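Local coordinates for protein ACDH-11, isoform b (Caenorhabditis elegans, PDB 4Y9J) that belongs to the acyl-CoA dehydrogenase family of flavoproteins and holds flavin-adenine dinucleotide in a tetramer of identical subunits, at residues R366-E374 with A532-H543. Sequence-based numbering, arbitrary orientation.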
loop_
_atom_site.group_PDB
_atom_site.type_symbol
_atom_site.label_atom_id
_atom_site.label_comp_id
_atom_site.label_asym_id
_atom_site.label_seq_id
_atom_site.Cartn_x
_atom_site.Cartn_y
_atom_site.Cartn_z
ATOM N N ARG B 366 15.745 8.315 -36.683
ATOM C CA ARG B 366 16.573 9.367 -37.225
ATOM C C ARG B 366 15.756 10.351 -38.046
ATOM O O ARG B 366 15.998 11.552 -37.983
ATOM C CB ARG B 366 17.707 8.814 -38.049
ATOM C CG ARG B 366 18.729 8.091 -37.234
ATOM C CD ARG B 366 19.946 7.746 -38.046
ATOM N NE ARG B 366 20.901 6.894 -37.362
ATOM C CZ ARG B 366 22.153 6.725 -37.781
ATOM N NH1 ARG B 366 22.623 7.330 -38.888
ATOM N NH2 ARG B 366 22.942 5.924 -37.090
ATOM N N GLY B 367 14.798 9.868 -38.813
ATOM C CA GLY B 367 13.969 10.755 -39.644
ATOM C C GLY B 367 13.186 11.760 -38.770
ATOM O O GLY B 367 13.150 12.962 -38.997
ATOM N N SER B 368 12.554 11.240 -37.763
ATOM C CA SER B 368 11.793 12.112 -36.856
ATOM C C SER B 368 12.671 13.065 -36.011
ATOM O O SER B 368 12.306 14.149 -35.669
ATOM C CB SER B 368 10.881 11.289 -35.984
ATOM O OG SER B 368 9.952 10.722 -36.807
ATOM N N MET B 369 13.831 12.613 -35.687
ATOM C CA MET B 369 14.791 13.429 -35.034
ATOM C C MET B 369 15.146 14.655 -35.897
ATOM O O MET B 369 15.221 15.770 -35.383
ATOM C CB MET B 369 16.013 12.571 -34.843
ATOM C CG MET B 369 16.892 13.052 -33.801
ATOM S SD MET B 369 16.175 12.387 -32.257
ATOM C CE MET B 369 17.375 13.519 -31.596
ATOM N N LEU B 370 15.390 14.457 -37.190
ATOM C CA LEU B 370 15.783 15.584 -38.075
ATOM C C LEU B 370 14.582 16.503 -38.216
ATOM O O LEU B 370 14.745 17.681 -38.310
ATOM C CB LEU B 370 16.312 15.066 -39.393
ATOM C CG LEU B 370 17.670 14.385 -39.314
ATOM C CD1 LEU B 370 18.266 14.345 -40.682
ATOM C CD2 LEU B 370 18.640 15.094 -38.354
ATOM N N LEU B 371 13.365 15.956 -38.231
ATOM C CA LEU B 371 12.159 16.757 -38.302
ATOM C C LEU B 371 12.074 17.615 -37.047
ATOM O O LEU B 371 11.683 18.764 -37.137
ATOM C CB LEU B 371 10.919 15.885 -38.498
ATOM C CG LEU B 371 9.561 16.472 -38.935
ATOM C CD1 LEU B 371 9.637 16.985 -40.351
ATOM C CD2 LEU B 371 8.410 15.457 -38.832
ATOM N N LEU B 372 12.392 17.035 -35.880
ATOM C CA LEU B 372 12.383 17.767 -34.631
ATOM C C LEU B 372 13.314 18.950 -34.656
ATOM O O LEU B 372 12.958 20.046 -34.180
ATOM C CB LEU B 372 12.815 16.868 -33.496
ATOM C CG LEU B 372 13.090 17.549 -32.155
ATOM C CD1 LEU B 372 11.843 18.228 -31.591
ATOM C CD2 LEU B 372 13.654 16.526 -31.167
ATOM N N PHE B 373 14.525 18.738 -35.155
ATOM C CA PHE B 373 15.505 19.829 -35.209
ATOM C C PHE B 373 15.189 20.866 -36.297
ATOM O O PHE B 373 15.461 22.022 -36.104
ATOM C CB PHE B 373 16.948 19.280 -35.238
ATOM C CG PHE B 373 17.409 18.942 -33.876
ATOM C CD1 PHE B 373 17.818 19.955 -33.013
ATOM C CD2 PHE B 373 17.302 17.653 -33.388
ATOM C CE1 PHE B 373 18.138 19.682 -31.678
ATOM C CE2 PHE B 373 17.603 17.373 -32.047
ATOM C CZ PHE B 373 18.033 18.389 -31.204
ATOM N N GLU B 374 14.521 20.458 -37.375
ATOM C CA GLU B 374 13.976 21.416 -38.351
ATOM C C GLU B 374 12.886 22.273 -37.681
ATOM O O GLU B 374 12.833 23.470 -37.871
ATOM C CB GLU B 374 13.381 20.674 -39.554
ATOM C CG GLU B 374 12.568 21.554 -40.520
ATOM C CD GLU B 374 13.419 22.369 -41.456
ATOM O OE1 GLU B 374 14.647 22.424 -41.246
ATOM O OE2 GLU B 374 12.853 22.985 -42.385
ATOM N N ALA B 532 4.789 14.235 -43.086
ATOM C CA ALA B 532 5.851 13.910 -42.160
ATOM C C ALA B 532 6.939 13.152 -42.874
ATOM O O ALA B 532 8.083 13.466 -42.744
ATOM C CB ALA B 532 5.324 13.094 -40.991
ATOM N N ARG B 533 6.578 12.150 -43.676
ATOM C CA ARG B 533 7.582 11.293 -44.296
ATOM C C ARG B 533 8.348 11.995 -45.416
ATOM O O ARG B 533 9.527 11.729 -45.605
ATOM C CB ARG B 533 6.933 10.037 -44.821
ATOM C CG ARG B 533 6.382 9.182 -43.687
ATOM C CD ARG B 533 5.678 7.908 -44.105
ATOM N NE ARG B 533 4.473 8.153 -44.923
ATOM C CZ ARG B 533 3.239 7.633 -44.764
ATOM N NH1 ARG B 533 2.975 6.755 -43.736
ATOM N NH2 ARG B 533 2.276 7.996 -45.682
ATOM N N ILE B 534 7.655 12.799 -46.215
ATOM C CA ILE B 534 8.287 13.580 -47.269
ATOM C C ILE B 534 9.314 14.524 -46.651
ATOM O O ILE B 534 10.459 14.636 -47.129
ATOM C CB ILE B 534 7.234 14.360 -48.116
ATOM C CG1 ILE B 534 6.463 13.339 -48.988
ATOM C CG2 ILE B 534 7.900 15.435 -49.016
ATOM C CD1 ILE B 534 5.272 13.904 -49.727
ATOM N N TYR B 535 8.870 15.243 -45.639
ATOM C CA TYR B 535 9.707 16.265 -45.009
ATOM C C TYR B 535 10.909 15.574 -44.364
ATOM O O TYR B 535 12.063 16.015 -44.547
ATOM C CB TYR B 535 8.864 17.047 -43.985
ATOM C CG TYR B 535 9.269 18.479 -43.742
ATOM C CD1 TYR B 535 10.583 18.911 -43.905
ATOM C CD2 TYR B 535 8.317 19.402 -43.259
ATOM C CE1 TYR B 535 10.929 20.271 -43.674
ATOM C CE2 TYR B 535 8.643 20.735 -43.010
ATOM C CZ TYR B 535 9.935 21.154 -43.158
ATOM O OH TYR B 535 10.220 22.448 -42.858
ATOM N N SER B 536 10.658 14.462 -43.671
ATOM C CA SER B 536 11.712 13.751 -42.925
ATOM C C SER B 536 12.732 13.155 -43.924
ATOM O O SER B 536 13.970 13.218 -43.721
ATOM C CB SER B 536 11.142 12.661 -42.010
ATOM O OG SER B 536 10.366 13.212 -40.956
ATOM N N GLY B 537 12.232 12.604 -45.025
ATOM C CA GLY B 537 13.118 12.039 -46.009
ATOM C C GLY B 537 14.067 13.046 -46.615
ATOM O O GLY B 537 15.277 12.786 -46.850
ATOM N N ALA B 538 13.490 14.174 -46.993
ATOM C CA ALA B 538 14.292 15.255 -47.606
ATOM C C ALA B 538 15.387 15.768 -46.643
ATOM O O ALA B 538 16.515 16.082 -47.067
ATOM C CB ALA B 538 13.371 16.402 -47.953
ATOM N N LEU B 539 15.038 15.825 -45.363
ATOM C CA LEU B 539 15.973 16.208 -44.300
ATOM C C LEU B 539 17.075 15.186 -44.168
ATOM O O LEU B 539 18.234 15.544 -44.124
ATOM C CB LEU B 539 15.256 16.401 -42.983
ATOM C CG LEU B 539 14.485 17.707 -42.863
ATOM C CD1 LEU B 539 13.471 17.556 -41.790
ATOM C CD2 LEU B 539 15.414 18.888 -42.579
ATOM N N LEU B 540 16.723 13.905 -44.221
ATOM C CA LEU B 540 17.716 12.842 -44.156
ATOM C C LEU B 540 18.680 12.893 -45.330
ATOM O O LEU B 540 19.858 12.612 -45.186
ATOM C CB LEU B 540 17.008 11.458 -44.102
ATOM C CG LEU B 540 16.443 11.068 -42.737
ATOM C CD1 LEU B 540 15.591 9.837 -42.858
ATOM C CD2 LEU B 540 17.555 10.830 -41.732
ATOM N N ILE B 541 18.176 13.297 -46.487
ATOM C CA ILE B 541 18.956 13.320 -47.701
ATOM C C ILE B 541 19.950 14.464 -47.604
ATOM O O ILE B 541 21.107 14.283 -47.975
ATOM C CB ILE B 541 18.090 13.487 -48.967
ATOM C CG1 ILE B 541 17.403 12.179 -49.311
ATOM C CG2 ILE B 541 18.931 13.856 -50.188
ATOM C CD1 ILE B 541 16.173 12.359 -50.176
ATOM N N ASP B 542 19.456 15.613 -47.161
ATOM C CA ASP B 542 20.260 16.803 -46.991
ATOM C C ASP B 542 21.354 16.520 -45.965
ATOM O O ASP B 542 22.526 16.805 -46.183
ATOM C CB ASP B 542 19.358 17.933 -46.540
ATOM C CG ASP B 542 20.032 19.298 -46.584
ATOM O OD1 ASP B 542 20.578 19.697 -47.623
ATOM O OD2 ASP B 542 19.984 19.964 -45.543
ATOM N N HIS B 543 20.991 15.882 -44.881
ATOM C CA HIS B 543 21.964 15.458 -43.893
ATOM C C HIS B 543 23.042 14.512 -44.417
ATOM O O HIS B 543 24.229 14.732 -44.153
ATOM C CB HIS B 543 21.228 14.802 -42.757
ATOM C CG HIS B 543 22.097 14.387 -41.616
ATOM N ND1 HIS B 543 22.566 13.099 -41.462
ATOM C CD2 HIS B 543 22.510 15.070 -40.528
ATOM C CE1 HIS B 543 23.251 13.016 -40.334
ATOM N NE2 HIS B 543 23.252 14.207 -39.767
HETATM O O HOH W 1 10.067 10.797 -39.635
#
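Tyr535 opens the contact, its CB and CG against CD1 of Leu371 and its OH giving a hydrogen bond to Glu374 OE2 (2.7 Å). The bond uses the lone pair of OE2 that faces away from OE1, and the carboxylate is turned 71° from the ring; a bend at chi2 (79°) lets OE2 reach the ring edge, near its plane. OE2 also forms a salt bridge to Arg473, so this buried oxygen probably keeps its negative charge. The next residue, Ser536, lies where the backbones come nearest, 5.0 Å between its CA and that of Gly367, which has no side chain to hold the helices apart. Ser536 OG donates to Ala532 O in its own helix and accepts from a water that also donates to Ser368 OG, itself bonded to Gln409. Leu539 rests CD1 against the opposing backbone, 3.8 Å from Leu371 CA, while Leu540 lays CD1 over Gly367 CA at 3.7 Å. Finally, CB of His543 meets Leu370 CD1 (3.6 Å). The two segments, parts of helices 352-383 and 524-545, cross at 90°; helix 121-135 covers 366-374, helices 389-419 and 466-478 pack against 532-543, the latter bringing Arg473, and helix 552-563 touches both.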